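Local coordinates for uncharacterized protein (Staphylococcus aureus subsp. aureus, PDB 3H04) that is of unknown function but has an alpha/beta-hydrolase fold and probably acts as a serine hydrolase, perhaps on ester bonds, at residues A[17-21]-A[88-93]; A[29-35]-A[97-103]; A[216-222]-A[242-248]. All coordinates share one frame; numbering follows the deposited sequence.

Interaction 1: residues A[17-21]-A[88-93]; sequences PYTII and AIQSQY
Tyr18 of strand 15-21 makes the one hydrogen bond across the contact, its hydroxyl OH donating to OE1 of Gln92 over 3.1 Å. The donor lies in the carbonyl plane of the amide, while the amide itself is turned 67° against the tyrosine ring. Gln92 spans the gap because its CG stands opposite the backbone N (chi1 -167°) and the chain runs on extended.

The other contacts are van der Waals in kind. CG1 of Ile89 lies over one face of the Tyr18 ring in a CH-pi contact, 4.0 Å from the ring centroid and displaced toward the rim. Strand 15-21 belongs to the large mixed sheet of an alpha/beta-hydrolase fold, and helix 75-91 covers the sheet face to which Tyr18 and Ile20 point; the ring of Tyr6 on neighbouring strand 4-9 lies nearly parallel to that of Tyr18.

Ile20 meets Gln92 and Tyr93 with both branches. Its CG2 touches OH of Tyr93 at 3.5 Å, and its CD1 sits at the edge of the Tyr93 ring, 4.2 Å from CE2. The same CD1 lies 3.8 Å from NE2 of Gln92, a packing contact. Tyr93 directs its hydroxyl to the carboxylate of Asp61, a hydrogen bond that ties the ring's far end to the start of strand 60-65.

Interaction 2: residues A[29-35]-A[97-103]; sequences KGVIVYI and PIFTFGR
Val33 sits at the middle of two parallel strands, its N donating to O of Phe99 over 2.7 Å and its O accepting from N of Phe101. Val31 and Ile35 continue the alternation: Val31 takes part through both N and O, with Pro97 O and Phe99 N, while Ile35 N donates to Phe101 O and Ile35 O accepts from Arg103 N at a longer 3.3 Å. CA-H...O contacts, such as Tyr34 CA to Phe101 O, fill in between these bonds.

On the face carrying Ile32, Tyr34, Phe99 and Phe101, CG2 of Ile32 lies near the plane of the Phe101 ring, at its edge, and 3.5 Å from CB of Phe101. CD1 of Tyr34 lies over one face of the Phe101 ring, 3.5 Å from CD2 of Phe101; the ring planes are inclined at 55°, an oblique pairing. On the other face, CG2 of Val33 meets CD1 of Ile98 at 4.0 Å.

Strands 30-35 and 98-103 are adjacent in the central sheet of the alpha/beta-hydrolase fold, and Gly102 opens a GxSxG pattern consistent with a nucleophile elbow. Beside it, NE of Arg103 donates to OH of Tyr34 over 3.0 Å in a bent bond (137°), the hydroxyl tilted from the guanidinium plane. A bend at chi3 (-60°) folds the arginine back to this hydroxyl.

Further out, Asp47 hydrogen-bonds the same Tyr34 hydroxyl, and Asp251 forms a salt bridge with Arg103. Helix 256-273 covers the aromatic face through Leu269 and Tyr262, whereas helix 75-91 packs against Val33, Ile35 and Ile98.

Interaction 3: residues A[216-222]-A[242-248]; sequences HCNGDYD and RVNKNEH
His216-Cys217 and Arg242-Val243 pair as parallel strand ends, Val243 N bonding to His216 O and Asn218 N to Val243 O, before a type I turn from Cys217 to Asp220, which Gly219 N fastens to Lys245 O at 3.0 Å. Beside that turn, ND2 of Asn218 donates to OD1 of Asn244 over 3.1 Å, with the two amides almost perpendicular.

His248 presents ND1 to OD2 of Asp220 at 2.7 Å, essentially straight (178°), in the ring plane and on the syn lone pair of the carboxylate. OD1 of the same aspartate accepts from the amide of Asp222 in an Asx turn, which steadies the carboxylate, and a water joins OD2 to Cys217 N and His248 O. Over one face of the imidazole lies CB of Asp222, 3.7 Å from the centroid in a CH-pi contact. Tyr221 crosses His248 at about a right angle and reaches His248 N through a second water.

With NE2 of His248 hydrogen-bonded to Ser104 on the probable nucleophile elbow, the geometry is consistent with the Ser-His-Asp triad of alpha/beta hydrolases, its acid and histidine carried on loops after strands 212-217 and 238-243.

In the fold
All three contacts involve one eight-stranded mixed sheet. Interactions 1 and 2 have centres 10 Å apart and interlock along the chain, since their segments alternate; they touch where Ile89 and Tyr93 pack on Val31 and Val33, so helix 75-91 bridges strands 15-21, 30-35 and 98-103. Interaction 3 follows later in the sequence, on the far side of the chain's centre from interaction 1, with its centre 32 Å from that of interaction 1 and 23 Å from that of interaction 2. Nearest atoms of interactions 2 and 3 are nonetheless only about 6 Å apart, because strand 98-103 leads to Ser104, which meets His248. The central strands and the loops after strands 212-217 and 238-243 thus converge on the probable active site.

Interaction 1: residues A[17-21]-A[88-93]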
loop_
_atom_site.group_PDB
_atom_site.type_symbol
_atom_site.label_atom_id
_atom_site.label_comp_id
_atom_site.label_asym_id
_atom_site.label_seq_id
_atom_site.Cartn_x
_atom_site.Cartn_y
_atom_site.Cartn_z
ATOM N N PRO A 17 -1.695 10.529 -12.103
ATOM C CA PRO A 17 -2.602 11.437 -11.402
ATOM C C PRO A 17 -2.485 11.254 -9.897
ATOM O O PRO A 17 -2.109 10.179 -9.434
ATOM C CB PRO A 17 -4.006 10.979 -11.855
ATOM C CG PRO A 17 -3.784 9.487 -12.250
ATOM C CD PRO A 17 -2.409 9.478 -12.862
ATOM N N TYR A 18 -2.733 12.323 -9.156
ATOM C CA TYR A 18 -2.969 12.226 -7.739
ATOM C C TYR A 18 -4.004 13.263 -7.344
ATOM O O TYR A 18 -4.177 14.253 -8.064
ATOM C CB TYR A 18 -1.694 12.295 -6.894
ATOM C CG TYR A 18 -0.947 13.599 -6.871
ATOM C CD1 TYR A 18 -1.256 14.586 -5.934
ATOM C CD2 TYR A 18 0.086 13.845 -7.781
ATOM C CE1 TYR A 18 -0.555 15.792 -5.894
ATOM C CE2 TYR A 18 0.778 15.055 -7.755
ATOM C CZ TYR A 18 0.451 16.000 -6.795
ATOM O OH TYR A 18 1.163 17.137 -6.761
ATOM N N THR A 19 -4.742 12.953 -6.278
ATOM C CA THR A 19 -5.776 13.807 -5.702
ATOM C C THR A 19 -5.416 14.201 -4.281
ATOM O O THR A 19 -4.843 13.415 -3.500
ATOM C CB THR A 19 -7.167 13.137 -5.645
ATOM O OG1 THR A 19 -7.114 12.026 -4.724
ATOM C CG2 THR A 19 -7.569 12.628 -7.010
ATOM N N ILE A 20 -5.725 15.443 -3.950
ATOM C CA ILE A 20 -5.562 15.946 -2.607
ATOM C C ILE A 20 -6.943 16.309 -2.114
ATOM O O ILE A 20 -7.664 17.085 -2.769
ATOM C CB ILE A 20 -4.666 17.209 -2.553
ATOM C CG1 ILE A 20 -3.268 16.898 -3.115
ATOM C CG2 ILE A 20 -4.614 17.808 -1.105
ATOM C CD1 ILE A 20 -2.244 17.985 -2.812
ATOM N N ILE A 21 -7.311 15.747 -0.961
ATOM C CA ILE A 21 -8.488 16.184 -0.232
ATOM C C ILE A 21 -7.985 16.981 0.952
ATOM O O ILE A 21 -7.208 16.444 1.760
ATOM C CB ILE A 21 -9.300 14.978 0.313
ATOM C CG1 ILE A 21 -9.967 14.213 -0.830
ATOM C CG2 ILE A 21 -10.368 15.487 1.372
ATOM C CD1 ILE A 21 -10.173 12.739 -0.560
ATOM N N ALA A 88 6.990 14.806 -5.617
ATOM C CA ALA A 88 6.157 15.909 -6.085
ATOM C C ALA A 88 5.215 16.338 -4.961
ATOM O O ALA A 88 5.023 17.510 -4.734
ATOM C CB ALA A 88 5.392 15.520 -7.323
ATOM N N ILE A 89 4.660 15.390 -4.221
ATOM C CA ILE A 89 3.789 15.742 -3.078
ATOM C C ILE A 89 4.567 16.359 -1.934
ATOM O O ILE A 89 4.137 17.388 -1.405
ATOM C CB ILE A 89 2.952 14.514 -2.568
ATOM C CG1 ILE A 89 2.038 14.010 -3.679
ATOM C CG2 ILE A 89 2.127 14.884 -1.266
ATOM C CD1 ILE A 89 1.783 12.420 -3.642
ATOM N N GLN A 90 5.692 15.753 -1.538
ATOM C CA GLN A 90 6.497 16.298 -0.441
ATOM C C GLN A 90 6.934 17.751 -0.710
ATOM O O GLN A 90 6.842 18.581 0.184
ATOM C CB GLN A 90 7.737 15.453 -0.121
ATOM C CG GLN A 90 8.485 15.904 1.174
ATOM C CD GLN A 90 9.384 14.813 1.823
ATOM O OE1 GLN A 90 10.165 14.121 1.133
ATOM N NE2 GLN A 90 9.296 14.683 3.162
ATOM N N SER A 91 7.384 18.073 -1.929
ATOM C CA SER A 91 7.813 19.455 -2.196
ATOM C C SER A 91 6.668 20.451 -1.929
ATOM O O SER A 91 6.912 21.586 -1.519
ATOM C CB SER A 91 8.325 19.609 -3.634
ATOM O OG SER A 91 7.288 19.348 -4.534
ATOM N N GLN A 92 5.426 20.008 -2.130
ATOM C CA GLN A 92 4.229 20.830 -1.904
ATOM C C GLN A 92 3.825 21.014 -0.416
ATOM O O GLN A 92 2.911 21.778 -0.102
ATOM C CB GLN A 92 3.097 20.161 -2.663
ATOM C CG GLN A 92 1.828 20.935 -2.862
ATOM C CD GLN A 92 0.993 20.265 -3.935
ATOM O OE1 GLN A 92 1.412 19.258 -4.494
ATOM N NE2 GLN A 92 -0.183 20.810 -4.227
ATOM N N TYR A 93 4.499 20.292 0.477
ATOM C CA TYR A 93 4.265 20.325 1.914
ATOM C C TYR A 93 5.626 20.474 2.579
ATOM O O TYR A 93 5.999 19.684 3.426
ATOM C CB TYR A 93 3.596 19.026 2.376
ATOM C CG TYR A 93 2.157 18.898 1.944
ATOM C CD1 TYR A 93 1.131 19.433 2.718
ATOM C CD2 TYR A 93 1.821 18.260 0.757
ATOM C CE1 TYR A 93 -0.179 19.339 2.323
ATOM C CE2 TYR A 93 0.498 18.151 0.354
ATOM C CZ TYR A 93 -0.498 18.692 1.149
ATOM O OH TYR A 93 -1.802 18.569 0.766
#

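Interaction 2: residues A[29-35]-A[97-103]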
loop_
_atom_site.group_PDB
_atom_site.type_symbol
_atom_site.label_atom_id
_atom_site.label_comp_id
_atom_site.label_asym_id
_atom_site.label_seq_id
_atom_site.Cartn_x
_atom_site.Cartn_y
_atom_site.Cartn_z
ATOM N N LYS A 29 -2.694 19.773 10.100
ATOM C CA LYS A 29 -1.661 19.279 11.016
ATOM C C LYS A 29 -0.575 18.476 10.278
ATOM O O LYS A 29 0.506 18.236 10.827
ATOM C CB LYS A 29 -2.283 18.391 12.096
ATOM C CG LYS A 29 -3.101 19.109 13.170
ATOM C CD LYS A 29 -3.302 18.149 14.354
ATOM C CE LYS A 29 -4.266 18.662 15.400
ATOM N NZ LYS A 29 -5.683 18.313 15.086
ATOM N N GLY A 30 -0.880 18.035 9.055
ATOM C CA GLY A 30 0.020 17.159 8.307
ATOM C C GLY A 30 -0.582 16.619 7.012
ATOM O O GLY A 30 -1.743 16.836 6.705
ATOM N N VAL A 31 0.232 15.899 6.262
ATOM C CA VAL A 31 -0.190 15.327 5.012
ATOM C C VAL A 31 -0.014 13.822 5.134
ATOM O O VAL A 31 1.047 13.331 5.571
ATOM C CB VAL A 31 0.642 15.908 3.831
ATOM C CG1 VAL A 31 2.112 15.819 4.123
ATOM C CG2 VAL A 31 0.387 15.150 2.527
ATOM N N ILE A 32 -1.079 13.120 4.772
ATOM C CA ILE A 32 -1.107 11.675 4.730
ATOM C C ILE A 32 -1.081 11.295 3.243
ATOM O O ILE A 32 -2.050 11.533 2.530
ATOM C CB ILE A 32 -2.392 11.125 5.356
ATOM C CG1 ILE A 32 -2.538 11.587 6.806
ATOM C CG2 ILE A 32 -2.389 9.548 5.276
ATOM C CD1 ILE A 32 -3.962 11.459 7.354
ATOM N N VAL A 33 -0.002 10.660 2.815
ATOM C CA VAL A 33 0.103 10.126 1.463
ATOM C C VAL A 33 -0.392 8.696 1.423
ATOM O O VAL A 33 0.246 7.797 1.970
ATOM C CB VAL A 33 1.566 10.159 0.951
ATOM C CG1 VAL A 33 1.623 9.652 -0.524
ATOM C CG2 VAL A 33 2.173 11.607 1.120
ATOM N N TYR A 34 -1.518 8.493 0.736
ATOM C CA TYR A 34 -2.222 7.229 0.745
ATOM C C TYR A 34 -1.871 6.387 -0.483
ATOM O O TYR A 34 -1.953 6.873 -1.603
ATOM C CB TYR A 34 -3.728 7.433 0.828
ATOM C CG TYR A 34 -4.483 6.148 0.603
ATOM C CD1 TYR A 34 -4.460 5.140 1.555
ATOM C CD2 TYR A 34 -5.206 5.927 -0.581
ATOM C CE1 TYR A 34 -5.092 3.943 1.347
ATOM C CE2 TYR A 34 -5.856 4.747 -0.787
ATOM C CZ TYR A 34 -5.815 3.749 0.193
ATOM O OH TYR A 34 -6.435 2.531 0.008
ATOM N N ILE A 35 -1.504 5.115 -0.238
ATOM C CA ILE A 35 -1.154 4.199 -1.301
ATOM C C ILE A 35 -2.058 2.985 -1.201
ATOM O O ILE A 35 -2.023 2.210 -0.194
ATOM C CB ILE A 35 0.342 3.823 -1.256
ATOM C CG1 ILE A 35 1.204 5.079 -1.121
ATOM C CG2 ILE A 35 0.704 2.978 -2.494
ATOM C CD1 ILE A 35 2.678 4.874 -1.326
ATOM N N PRO A 97 4.370 18.172 8.610
ATOM C CA PRO A 97 4.541 16.740 8.881
ATOM C C PRO A 97 3.964 15.917 7.754
ATOM O O PRO A 97 2.932 16.284 7.220
ATOM C CB PRO A 97 3.731 16.522 10.162
ATOM C CG PRO A 97 3.833 17.909 10.876
ATOM C CD PRO A 97 3.664 18.849 9.715
ATOM N N ILE A 98 4.625 14.824 7.408
ATOM C CA ILE A 98 4.173 13.969 6.309
ATOM C C ILE A 98 4.219 12.486 6.732
ATOM O O ILE A 98 5.169 12.044 7.400
ATOM C CB ILE A 98 4.968 14.313 5.006
ATOM C CG1 ILE A 98 4.391 13.618 3.781
ATOM C CG2 ILE A 98 6.460 14.048 5.168
ATOM C CD1 ILE A 98 4.844 14.273 2.439
ATOM N N PHE A 99 3.169 11.750 6.349
ATOM C CA PHE A 99 3.008 10.348 6.651
ATOM C C PHE A 99 2.658 9.532 5.399
ATOM O O PHE A 99 2.013 10.044 4.469
ATOM C CB PHE A 99 1.866 10.192 7.660
ATOM C CG PHE A 99 2.047 11.044 8.898
ATOM C CD1 PHE A 99 2.772 10.568 9.960
ATOM C CD2 PHE A 99 1.536 12.337 8.960
ATOM C CE1 PHE A 99 2.965 11.347 11.091
ATOM C CE2 PHE A 99 1.732 13.101 10.054
ATOM C CZ PHE A 99 2.426 12.604 11.132
ATOM N N THR A 100 3.011 8.254 5.430
ATOM C CA THR A 100 2.548 7.305 4.403
ATOM C C THR A 100 1.543 6.357 5.049
ATOM O O THR A 100 1.684 5.950 6.217
ATOM C CB THR A 100 3.695 6.573 3.714
ATOM O OG1 THR A 100 4.524 5.878 4.679
ATOM C CG2 THR A 100 4.575 7.599 2.905
ATOM N N PHE A 101 0.487 6.070 4.311
ATOM C CA PHE A 101 -0.605 5.224 4.762
ATOM C C PHE A 101 -0.842 4.311 3.602
ATOM O O PHE A 101 -1.207 4.800 2.534
ATOM C CB PHE A 101 -1.846 6.063 5.087
ATOM C CG PHE A 101 -3.105 5.249 5.280
ATOM C CD1 PHE A 101 -3.042 3.937 5.700
ATOM C CD2 PHE A 101 -4.348 5.810 5.018
ATOM C CE1 PHE A 101 -4.192 3.181 5.925
ATOM C CE2 PHE A 101 -5.518 5.057 5.190
ATOM C CZ PHE A 101 -5.449 3.755 5.662
ATOM N N GLY A 102 -0.572 3.013 3.781
ATOM C CA GLY A 102 -0.888 2.007 2.771
ATOM C C GLY A 102 -1.735 0.870 3.305
ATOM O O GLY A 102 -1.790 0.595 4.530
ATOM N N ARG A 103 -2.424 0.210 2.386
ATOM C CA ARG A 103 -3.167 -0.998 2.664
ATOM C C ARG A 103 -2.611 -2.054 1.770
ATOM O O ARG A 103 -2.472 -1.854 0.556
ATOM C CB ARG A 103 -4.677 -0.815 2.454
ATOM C CG ARG A 103 -5.206 0.345 3.314
ATOM C CD ARG A 103 -6.675 0.445 3.450
ATOM N NE ARG A 103 -7.361 0.614 2.156
ATOM C CZ ARG A 103 -8.685 0.527 1.969
ATOM N NH1 ARG A 103 -9.504 0.260 2.969
ATOM N NH2 ARG A 103 -9.196 0.728 0.762
#

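Interaction 3: residues A[216-222]-A[242-248]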
loop_
_atom_site.group_PDB
_atom_site.type_symbol
_atom_site.label_atom_id
_atom_site.label_comp_id
_atom_site.label_asym_id
_atom_site.label_seq_id
_atom_site.Cartn_x
_atom_site.Cartn_y
_atom_site.Cartn_z
ATOM N N HIS A 216 -3.645 -5.574 11.555
ATOM C CA HIS A 216 -3.511 -6.804 10.834
ATOM C C HIS A 216 -4.332 -7.916 11.480
ATOM O O HIS A 216 -4.319 -8.021 12.635
ATOM C CB HIS A 216 -2.038 -7.169 10.773
ATOM C CG HIS A 216 -1.665 -8.046 9.628
ATOM N ND1 HIS A 216 -0.451 -7.971 9.006
ATOM C CD2 HIS A 216 -2.339 -9.037 9.014
ATOM C CE1 HIS A 216 -0.395 -8.870 8.052
ATOM N NE2 HIS A 216 -1.528 -9.527 8.036
ATOM N N CYS A 217 -5.102 -8.671 10.717
ATOM C CA CYS A 217 -5.884 -9.782 11.255
ATOM C C CYS A 217 -5.004 -10.975 11.519
ATOM O O CYS A 217 -4.187 -11.363 10.651
ATOM C CB CYS A 217 -6.940 -10.208 10.250
ATOM S SG CYS A 217 -8.202 -8.921 10.033
ATOM N N ASN A 218 -5.179 -11.613 12.676
ATOM C CA ASN A 218 -4.363 -12.800 12.909
ATOM C C ASN A 218 -4.576 -13.918 11.908
ATOM O O ASN A 218 -3.652 -14.668 11.677
ATOM C CB ASN A 218 -4.486 -13.358 14.346
ATOM C CG ASN A 218 -5.869 -13.339 14.852
ATOM O OD1 ASN A 218 -6.841 -13.484 14.093
ATOM N ND2 ASN A 218 -5.996 -13.183 16.159
ATOM N N GLY A 219 -5.779 -14.028 11.338
ATOM C CA GLY A 219 -6.120 -15.116 10.421
ATOM C C GLY A 219 -6.071 -14.650 8.961
ATOM O O GLY A 219 -6.709 -15.248 8.095
ATOM N N ASP A 220 -5.274 -13.614 8.683
ATOM C CA ASP A 220 -5.155 -13.096 7.294
ATOM C C ASP A 220 -4.598 -14.182 6.395
ATOM O O ASP A 220 -3.532 -14.721 6.665
ATOM C CB ASP A 220 -4.217 -11.920 7.277
ATOM C CG ASP A 220 -4.262 -11.140 5.984
ATOM O OD1 ASP A 220 -4.478 -11.727 4.903
ATOM O OD2 ASP A 220 -4.043 -9.922 6.077
ATOM N N TYR A 221 -5.384 -14.523 5.382
ATOM C CA TYR A 221 -5.071 -15.575 4.399
ATOM C C TYR A 221 -4.221 -15.073 3.203
ATOM O O TYR A 221 -3.721 -15.883 2.426
ATOM C CB TYR A 221 -6.393 -16.157 3.830
ATOM C CG TYR A 221 -7.340 -15.071 3.309
ATOM C CD1 TYR A 221 -7.129 -14.465 2.064
ATOM C CD2 TYR A 221 -8.402 -14.618 4.078
ATOM C CE1 TYR A 221 -7.931 -13.481 1.625
ATOM C CE2 TYR A 221 -9.224 -13.608 3.640
ATOM C CZ TYR A 221 -8.989 -13.049 2.402
ATOM O OH TYR A 221 -9.787 -12.032 1.953
ATOM N N ASP A 222 -4.049 -13.757 3.071
ATOM C CA ASP A 222 -3.373 -13.142 1.919
ATOM C C ASP A 222 -1.922 -12.698 2.255
ATOM O O ASP A 222 -0.957 -13.033 1.533
ATOM C CB ASP A 222 -4.207 -11.942 1.450
ATOM C CG ASP A 222 -3.597 -11.241 0.201
ATOM O OD1 ASP A 222 -4.019 -11.507 -0.933
ATOM O OD2 ASP A 222 -2.692 -10.408 0.367
ATOM N N ARG A 242 -4.158 -6.072 16.496
ATOM C CA ARG A 242 -4.077 -7.452 16.073
ATOM C C ARG A 242 -5.532 -7.920 16.104
ATOM O O ARG A 242 -6.080 -8.266 17.150
ATOM C CB ARG A 242 -3.165 -8.208 17.050
ATOM C CG ARG A 242 -2.585 -9.452 16.528
ATOM C CD ARG A 242 -1.911 -10.331 17.625
ATOM N NE ARG A 242 -1.752 -11.601 16.959
ATOM C CZ ARG A 242 -0.701 -11.954 16.249
ATOM N NH1 ARG A 242 0.429 -11.253 16.304
ATOM N NH2 ARG A 242 -0.737 -13.110 15.618
ATOM N N VAL A 243 -6.169 -7.884 14.950
ATOM C CA VAL A 243 -7.602 -8.116 14.831
ATOM C C VAL A 243 -7.876 -9.615 14.746
ATOM O O VAL A 243 -7.247 -10.320 13.961
ATOM C CB VAL A 243 -8.150 -7.369 13.614
ATOM C CG1 VAL A 243 -9.665 -7.660 13.392
ATOM C CG2 VAL A 243 -7.884 -5.878 13.782
ATOM N N ASN A 244 -8.789 -10.096 15.596
ATOM C CA ASN A 244 -9.079 -11.521 15.725
ATOM C C ASN A 244 -10.143 -11.937 14.710
ATOM O O ASN A 244 -11.273 -12.270 15.054
ATOM C CB ASN A 244 -9.486 -11.869 17.168
ATOM C CG ASN A 244 -9.666 -13.374 17.384
ATOM O OD1 ASN A 244 -8.863 -14.207 16.902
ATOM N ND2 ASN A 244 -10.721 -13.729 18.105
ATOM N N LYS A 245 -9.757 -11.923 13.442
ATOM C CA LYS A 245 -10.643 -12.325 12.357
ATOM C C LYS A 245 -9.822 -13.068 11.343
ATOM O O LYS A 245 -8.600 -12.873 11.250
ATOM C CB LYS A 245 -11.257 -11.100 11.673
ATOM C CG LYS A 245 -12.164 -10.269 12.557
ATOM C CD LYS A 245 -12.657 -9.026 11.825
ATOM C CE LYS A 245 -13.742 -8.322 12.636
ATOM N NZ LYS A 245 -14.263 -7.132 11.913
ATOM N N ASN A 246 -10.502 -13.866 10.530
ATOM C CA ASN A 246 -9.868 -14.591 9.454
ATOM C C ASN A 246 -10.128 -13.810 8.187
ATOM O O ASN A 246 -10.777 -14.298 7.294
ATOM C CB ASN A 246 -10.406 -16.015 9.349
ATOM C CG ASN A 246 -10.037 -16.844 10.553
ATOM O OD1 ASN A 246 -8.998 -16.622 11.155
ATOM N ND2 ASN A 246 -10.898 -17.778 10.935
ATOM N N GLU A 247 -9.647 -12.570 8.152
ATOM C CA GLU A 247 -9.889 -11.659 7.033
ATOM C C GLU A 247 -8.586 -10.993 6.642
ATOM O O GLU A 247 -7.581 -11.113 7.368
ATOM C CB GLU A 247 -10.892 -10.592 7.459
ATOM C CG GLU A 247 -12.311 -11.108 7.694
ATOM C CD GLU A 247 -13.259 -10.007 8.147
ATOM O OE1 GLU A 247 -12.978 -8.835 7.860
ATOM O OE2 GLU A 247 -14.290 -10.298 8.783
ATOM N N HIS A 248 -8.575 -10.325 5.485
ATOM C CA HIS A 248 -7.386 -9.564 5.050
ATOM C C HIS A 248 -7.787 -8.110 5.247
ATOM O O HIS A 248 -7.408 -7.492 6.260
ATOM C CB HIS A 248 -6.998 -9.931 3.584
ATOM C CG HIS A 248 -5.879 -9.102 2.993
ATOM N ND1 HIS A 248 -4.660 -8.912 3.625
ATOM C CD2 HIS A 248 -5.824 -8.365 1.850
ATOM C CE1 HIS A 248 -3.882 -8.159 2.858
ATOM N NE2 HIS A 248 -4.573 -7.803 1.786
HETATM O O HOH W 1 -5.400 -8.314 7.915
HETATM O O HOH W 2 -10.837 -10.476 3.781
#